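Local atomic coordinates of berberine bridge enzyme-like 28 (PDB entry 5D79), a protein that binds FAD as an oxidoreductase of the berberine bridge enzyme-like family and is involved in adaptation to salt stress in Arabidopsis. Residues Ser88-Gln91 with Thr92-Cys96; Arg213-Asp216 with Arg217-Gly221. All coordinates share one frame; numbering follows the deposited sequence.

Contact 1: Ser88-Gln91 with Thr92-Cys96; sequences SDVQ and TVIRC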
ATOM      1  N   SER A  88     -24.693  -8.147  -5.363  1.00 38.49           N
ATOM      2  CA  SER A  88     -25.251  -9.494  -5.473  1.00 41.07           C
ATOM      3  C   SER A  88     -24.369 -10.419  -6.309  1.00 35.89           C
ATOM      4  O   SER A  88     -24.319 -11.625  -6.060  1.00 31.73           O
ATOM      5  CB  SER A  88     -26.659  -9.445  -6.073  1.00 44.76           C
ATOM      6  OG  SER A  88     -26.618  -9.210  -7.477  1.00 45.07           O
ATOM      7  N   ASP A  89     -23.687  -9.844  -7.300  1.00 35.50           N
ATOM      8  CA  ASP A  89     -22.761 -10.592  -8.148  1.00 36.98           C
ATOM      9  C   ASP A  89     -21.628 -11.203  -7.343  1.00 41.77           C
ATOM     10  O   ASP A  89     -21.260 -12.362  -7.562  1.00 46.26           O
ATOM     11  CB  ASP A  89     -22.165  -9.698  -9.229  1.00 33.21           C
ATOM     12  CG  ASP A  89     -23.198  -9.190 -10.193  1.00 39.90           C
ATOM     13  OD1 ASP A  89     -24.404  -9.429  -9.946  1.00 46.32           O
ATOM     14  OD2 ASP A  89     -22.805  -8.544 -11.193  1.00 36.20           O
ATOM     15  N   VAL A  90     -21.063 -10.402  -6.437  1.00 36.88           N
ATOM     16  CA  VAL A  90     -19.955 -10.835  -5.592  1.00 32.53           C
ATOM     17  C   VAL A  90     -20.387 -12.014  -4.755  1.00 35.51           C
ATOM     18  O   VAL A  90     -19.680 -13.017  -4.672  1.00 39.70           O
ATOM     19  CB  VAL A  90     -19.457  -9.715  -4.659  1.00 27.69           C
ATOM     20  CG1 VAL A  90     -18.438 -10.265  -3.678  1.00 25.47           C
ATOM     21  CG2 VAL A  90     -18.863  -8.582  -5.472  1.00 28.05           C
ATOM     22  N   GLN A  91     -21.562 -11.875  -4.148  1.00 33.29           N
ATOM     23  CA  GLN A  91     -22.158 -12.922  -3.334  1.00 34.47           C
ATOM     24  C   GLN A  91     -22.223 -14.231  -4.093  1.00 35.67           C
ATOM     25  O   GLN A  91     -21.829 -15.282  -3.587  1.00 37.37           O
ATOM     26  CB  GLN A  91     -23.562 -12.516  -2.896  1.00 35.39           C
ATOM     27  CG  GLN A  91     -23.623 -11.208  -2.150  1.00 35.99           C
ATOM     28  CD  GLN A  91     -25.024 -10.898  -1.677  1.00 43.16           C
ATOM     29  OE1 GLN A  91     -25.756 -10.147  -2.326  1.00 46.15           O
ATOM     30  NE2 GLN A  91     -25.408 -11.476  -0.537  1.00 43.97           N
ATOM     31  N   THR A  92     -22.720 -14.153  -5.320  1.00 36.76           N
ATOM     32  CA  THR A  92     -22.908 -15.334  -6.141  1.00 35.74           C
ATOM     33  C   THR A  92     -21.572 -15.993  -6.444  1.00 33.14           C
ATOM     34  O   THR A  92     -21.474 -17.218  -6.488  1.00 34.04           O
ATOM     35  CB  THR A  92     -23.635 -14.979  -7.439  1.00 36.83           C
ATOM     36  OG1 THR A  92     -24.913 -14.422  -7.117  1.00 38.18           O
ATOM     37  CG2 THR A  92     -23.830 -16.208  -8.306  1.00 39.31           C
ATOM     38  N   VAL A  93     -20.537 -15.181  -6.631  1.00 30.78           N
ATOM     39  CA  VAL A  93     -19.214 -15.722  -6.897  1.00 34.04           C
ATOM     40  C   VAL A  93     -18.690 -16.482  -5.684  1.00 33.66           C
ATOM     41  O   VAL A  93     -18.209 -17.603  -5.805  1.00 30.75           O
ATOM     42  CB  VAL A  93     -18.221 -14.628  -7.281  1.00 32.11           C
ATOM     43  CG1 VAL A  93     -16.844 -15.216  -7.402  1.00 33.87           C
ATOM     44  CG2 VAL A  93     -18.630 -13.983  -8.599  1.00 33.32           C
ATOM     45  N   ILE A  94     -18.812 -15.867  -4.512  1.00 35.25           N
ATOM     46  CA  ILE A  94     -18.412 -16.491  -3.250  1.00 35.36           C
ATOM     47  C   ILE A  94     -19.177 -17.788  -2.992  1.00 35.65           C
ATOM     48  O   ILE A  94     -18.578 -18.812  -2.664  1.00 34.25           O
ATOM     49  CB  ILE A  94     -18.621 -15.529  -2.038  1.00 41.70           C
ATOM     50  CG1 ILE A  94     -17.801 -14.238  -2.205  1.00 34.41           C
ATOM     51  CG2 ILE A  94     -18.271 -16.216  -0.732  1.00 27.69           C
ATOM     52  CD1 ILE A  94     -16.417 -14.442  -2.821  1.00 30.34           C
ATOM     53  N   ARG A  95     -20.497 -17.748  -3.153  1.00 38.25           N
ATOM     54  CA  ARG A  95     -21.327 -18.934  -2.943  1.00 42.31           C
ATOM     55  C   ARG A  95     -21.051 -20.063  -3.946  1.00 43.03           C
ATOM     56  O   ARG A  95     -20.875 -21.217  -3.549  1.00 43.52           O
ATOM     57  CB  ARG A  95     -22.803 -18.552  -2.981  1.00 45.16           C
ATOM     58  CG  ARG A  95     -23.179 -17.614  -1.851  1.00 55.13           C
ATOM     59  CD  ARG A  95     -24.662 -17.653  -1.539  1.00 64.42           C
ATOM     60  NE  ARG A  95     -25.076 -16.521  -0.711  1.00 69.20           N
ATOM     61  CZ  ARG A  95     -25.663 -15.425  -1.184  1.00 73.78           C
ATOM     62  NH1 ARG A  95     -25.916 -15.311  -2.484  1.00 73.89           N
ATOM     63  NH2 ARG A  95     -26.004 -14.442  -0.358  1.00 75.63           N
ATOM     64  N   CYS A  96     -21.000 -19.733  -5.233  1.00 41.31           N
ATOM     65  CA  CYS A  96     -20.729 -20.735  -6.269  1.00 39.77           C
ATOM     66  C   CYS A  96     -19.328 -21.325  -6.192  1.00 37.64           C
ATOM     67  O   CYS A  96     -19.147 -22.514  -6.442  1.00 37.58           O
ATOM     68  CB  CYS A  96     -20.928 -20.141  -7.664  1.00 41.48           C
ATOM     69  SG  CYS A  96     -22.635 -19.811  -8.117  1.00 40.52           S
TER
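S88-Q91 and T92-C96 are successive turns of helix 87-100, joined by regular i to i+4 backbone bonds from T92 N, V93 N, I94 N and R95 N back to the carbonyls of S88, D89, V90 and Q91. In the last of these, R95 N lies 2.8 Å from Q91 O, with an N-H...O angle of 169°. T92 adds a side-chain bond. T92 OG1 donates to S88 O at 3.0 Å. Chi1 of -60° sets OG1 beside its own backbone N and brings it back over the preceding turn. S88 O therefore takes two donors, T92 OG1 and T92 N, which arrive from opposite faces of the carbonyl plane. A valine here would probably leave S88 O with the backbone donor alone and lose the side-chain bond that T92 adds to the backbone ones. Q91 and R95 run side by side and point the same way. Their amide and guanidinium planes are 55° apart. Q91 CB lies over one face of the guanidinium, 3.7 Å from R95 NH1. Q91 NE2 and R95 NH2 come to 3.0 Å, but both are donors and do not bond. Both side chains reach one loop: Q91 NE2 donates to G212 O, and R95 NE, not NH2, donates weakly to S211 O. On another side of the helix, V90 CG1 meets I94 CG1 at 4.3 Å. V90 and I94 pack on strand 238-248, while V93 and I94 reach I128 of strand 125-129. T92, V93 and C96 touch helix 29-36, to which C96 is tied by its disulfide with C34.

Contact 2: Arg213-Asp216 with Arg217-Gly221; sequences RILD and RQAMG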
ATOM      1  N   ARG A 213     -22.949 -13.422   2.772  1.00 28.84           N
ATOM      2  CA  ARG A 213     -23.668 -12.417   3.534  1.00 35.12           C
ATOM      3  C   ARG A 213     -22.954 -11.056   3.463  1.00 33.79           C
ATOM      4  O   ARG A 213     -21.750 -10.947   3.730  1.00 31.04           O
ATOM      5  CB  ARG A 213     -23.808 -12.892   4.985  1.00 42.91           C
ATOM      6  CG  ARG A 213     -24.729 -12.086   5.884  1.00 52.51           C
ATOM      7  CD  ARG A 213     -24.743 -12.696   7.298  1.00 62.25           C
ATOM      8  NE  ARG A 213     -25.404 -11.832   8.278  1.00 68.28           N
ATOM      9  CZ  ARG A 213     -25.351 -12.008   9.597  1.00 68.15           C
ATOM     10  NH1 ARG A 213     -24.660 -13.020  10.109  1.00 66.31           N
ATOM     11  NH2 ARG A 213     -25.984 -11.168  10.407  1.00 67.61           N
ATOM     12  N   ILE A 214     -23.700 -10.024   3.084  1.00 30.39           N
ATOM     13  CA  ILE A 214     -23.176  -8.667   3.082  1.00 30.99           C
ATOM     14  C   ILE A 214     -23.301  -8.035   4.458  1.00 30.70           C
ATOM     15  O   ILE A 214     -24.407  -7.835   4.958  1.00 35.29           O
ATOM     16  CB  ILE A 214     -23.906  -7.797   2.078  1.00 31.84           C
ATOM     17  CG1 ILE A 214     -23.788  -8.409   0.689  1.00 30.61           C
ATOM     18  CG2 ILE A 214     -23.358  -6.382   2.121  1.00 25.03           C
ATOM     19  CD1 ILE A 214     -24.826  -7.894  -0.246  1.00 34.74           C
ATOM     20  N   LEU A 215     -22.166  -7.709   5.063  1.00 25.43           N
ATOM     21  CA  LEU A 215     -22.143  -7.262   6.448  1.00 25.59           C
ATOM     22  C   LEU A 215     -21.604  -5.839   6.599  1.00 24.65           C
ATOM     23  O   LEU A 215     -20.531  -5.520   6.085  1.00 24.48           O
ATOM     24  CB  LEU A 215     -21.297  -8.232   7.277  1.00 22.81           C
ATOM     25  CG  LEU A 215     -21.746  -9.695   7.277  1.00 25.98           C
ATOM     26  CD1 LEU A 215     -20.582 -10.621   7.550  1.00 25.11           C
ATOM     27  CD2 LEU A 215     -22.838  -9.898   8.312  1.00 25.09           C
ATOM     28  N   ASP A 216     -22.348  -4.983   7.294  1.00 23.32           N
ATOM     29  CA  ASP A 216     -21.814  -3.671   7.644  1.00 23.60           C
ATOM     30  C   ASP A 216     -21.161  -3.772   9.030  1.00 26.28           C
ATOM     31  O   ASP A 216     -21.154  -4.851   9.637  1.00 25.03           O
ATOM     32  CB  ASP A 216     -22.895  -2.573   7.573  1.00 26.00           C
ATOM     33  CG  ASP A 216     -23.998  -2.737   8.611  1.00 33.67           C
ATOM     34  OD1 ASP A 216     -24.070  -3.801   9.257  1.00 36.95           O
ATOM     35  OD2 ASP A 216     -24.812  -1.797   8.770  1.00 31.86           O
ATOM     36  N   ARG A 217     -20.575  -2.679   9.512  1.00 25.80           N
ATOM     37  CA  ARG A 217     -19.793  -2.722  10.748  1.00 23.15           C
ATOM     38  C   ARG A 217     -20.627  -3.296  11.894  1.00 24.53           C
ATOM     39  O   ARG A 217     -20.153  -4.104  12.699  1.00 23.09           O
ATOM     40  CB  ARG A 217     -19.273  -1.324  11.105  1.00 21.33           C
ATOM     41  CG  ARG A 217     -18.618  -1.266  12.455  1.00 23.18           C
ATOM     42  CD  ARG A 217     -18.141   0.115  12.821  1.00 18.60           C
ATOM     43  NE  ARG A 217     -17.297   0.020  14.003  1.00 19.66           N
ATOM     44  CZ  ARG A 217     -16.577   1.018  14.490  1.00 17.67           C
ATOM     45  NH1 ARG A 217     -16.590   2.201  13.902  1.00 18.42           N
ATOM     46  NH2 ARG A 217     -15.834   0.829  15.562  1.00 17.40           N
ATOM     47  N   GLN A 218     -21.883  -2.877  11.930  1.00 25.37           N
ATOM     48  CA  GLN A 218     -22.847  -3.338  12.904  1.00 31.53           C
ATOM     49  C   GLN A 218     -23.070  -4.845  12.789  1.00 31.75           C
ATOM     50  O   GLN A 218     -23.095  -5.553  13.799  1.00 30.57           O
ATOM     51  CB  GLN A 218     -24.159  -2.579  12.710  1.00 42.08           C
ATOM     52  CG  GLN A 218     -25.248  -2.834  13.738  1.00 52.43           C
ATOM     53  CD  GLN A 218     -26.525  -2.061  13.406  1.00 62.19           C
ATOM     54  OE1 GLN A 218     -26.770  -1.707  12.242  1.00 63.76           O
ATOM     55  NE2 GLN A 218     -27.339  -1.786  14.427  1.00 65.14           N
ATOM     56  N   ALA A 219     -23.205  -5.339  11.560  1.00 31.07           N
ATOM     57  CA  ALA A 219     -23.550  -6.746  11.336  1.00 29.62           C
ATOM     58  C   ALA A 219     -22.346  -7.668  11.441  1.00 28.09           C
ATOM     59  O   ALA A 219     -22.490  -8.821  11.840  1.00 31.16           O
ATOM     60  CB  ALA A 219     -24.221  -6.925   9.982  1.00 25.22           C
ATOM     61  N   MET A 220     -21.165  -7.164  11.093  1.00 23.11           N
ATOM     62  CA  MET A 220     -19.968  -7.995  11.065  1.00 23.56           C
ATOM     63  C   MET A 220     -19.324  -8.159  12.440  1.00 24.33           C
ATOM     64  O   MET A 220     -18.669  -9.164  12.691  1.00 24.79           O
ATOM     65  CB  MET A 220     -18.946  -7.419  10.092  1.00 21.63           C
ATOM     66  CG  MET A 220     -18.141  -6.264  10.656  1.00 20.49           C
ATOM     67  SD  MET A 220     -16.964  -5.644   9.468  1.00 20.94           S
ATOM     68  CE  MET A 220     -18.061  -4.879   8.277  1.00 19.92           C
ATOM     69  N   GLY A 221     -19.511  -7.188  13.328  1.00 21.11           N
ATOM     70  CA  GLY A 221     -18.891  -7.250  14.641  1.00 26.54           C
ATOM     71  C   GLY A 221     -17.566  -6.509  14.718  1.00 24.19           C
ATOM     72  O   GLY A 221     -16.931  -6.268  13.693  1.00 22.58           O
TER
HETATM   73  O   HOH W   1     -22.773  -0.191  11.005  1.00 22.76           O
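The short strand that includes I214 and L215 turns at D216 into helix 217-220, whose first turn is closed by M220 N donating to D216 O at 2.7 Å. A219 N also reaches D216 O, but weakly. The better bond of A219 N is to D216 OD1, at 2.9 Å. A chi1 of 66° places the carboxylate between the backbone N and the carbonyl carbon, folded over the start of the helix. OD1 is met on its anti side, with A219 N 32° out of the carboxylate plane. The second oxygen, OD2, takes a weak bond from a water, which in turn accepts from Q218 N at 3.0 Å. The N-H groups of both Q218 and A219 thus find acceptors at the helix start. L215 makes the apolar contacts of the turn. L215 CB packs against M220 CB at 3.8 Å, and L215 CD2 against A219 CB at 3.7 Å. L215 CD2 also lies over one face of the R213 guanidinium, offset toward its rim. M220 bends at chi3 (70°), which brings its CE to 3.4 Å from L215 O. R217 forms a salt bridge with E222. G221 leaves the helix with positive phi and is itself the N-cap of helix 222-227. The arrangement is a classic aspartate N-cap: D216 starts a one-turn helix directly after a strand of the FAD-binding PCMH-type domain.

How the contacts relate
Contact 1 and contact 2 are neighbours within the FAD-binding PCMH-type domain, with centres 16 Å apart. They come one after the other along the chain and meet through Q91 and I214: Q91 OE1 packs 3.2 Å from I214 CD1. Together with the Q91 bond to the loop just before contact 2, this holds helix 87-100 to the chain leading into strand 214-215. Apart from C96 of the disulfide in contact 1, both lie away from the annotated sites. Neither the V90 side chain of contact 1 nor the M220 side chain of contact 2 touches the bound FAD: that of V90 is about 8 Å from it and that of M220 about 11 Å.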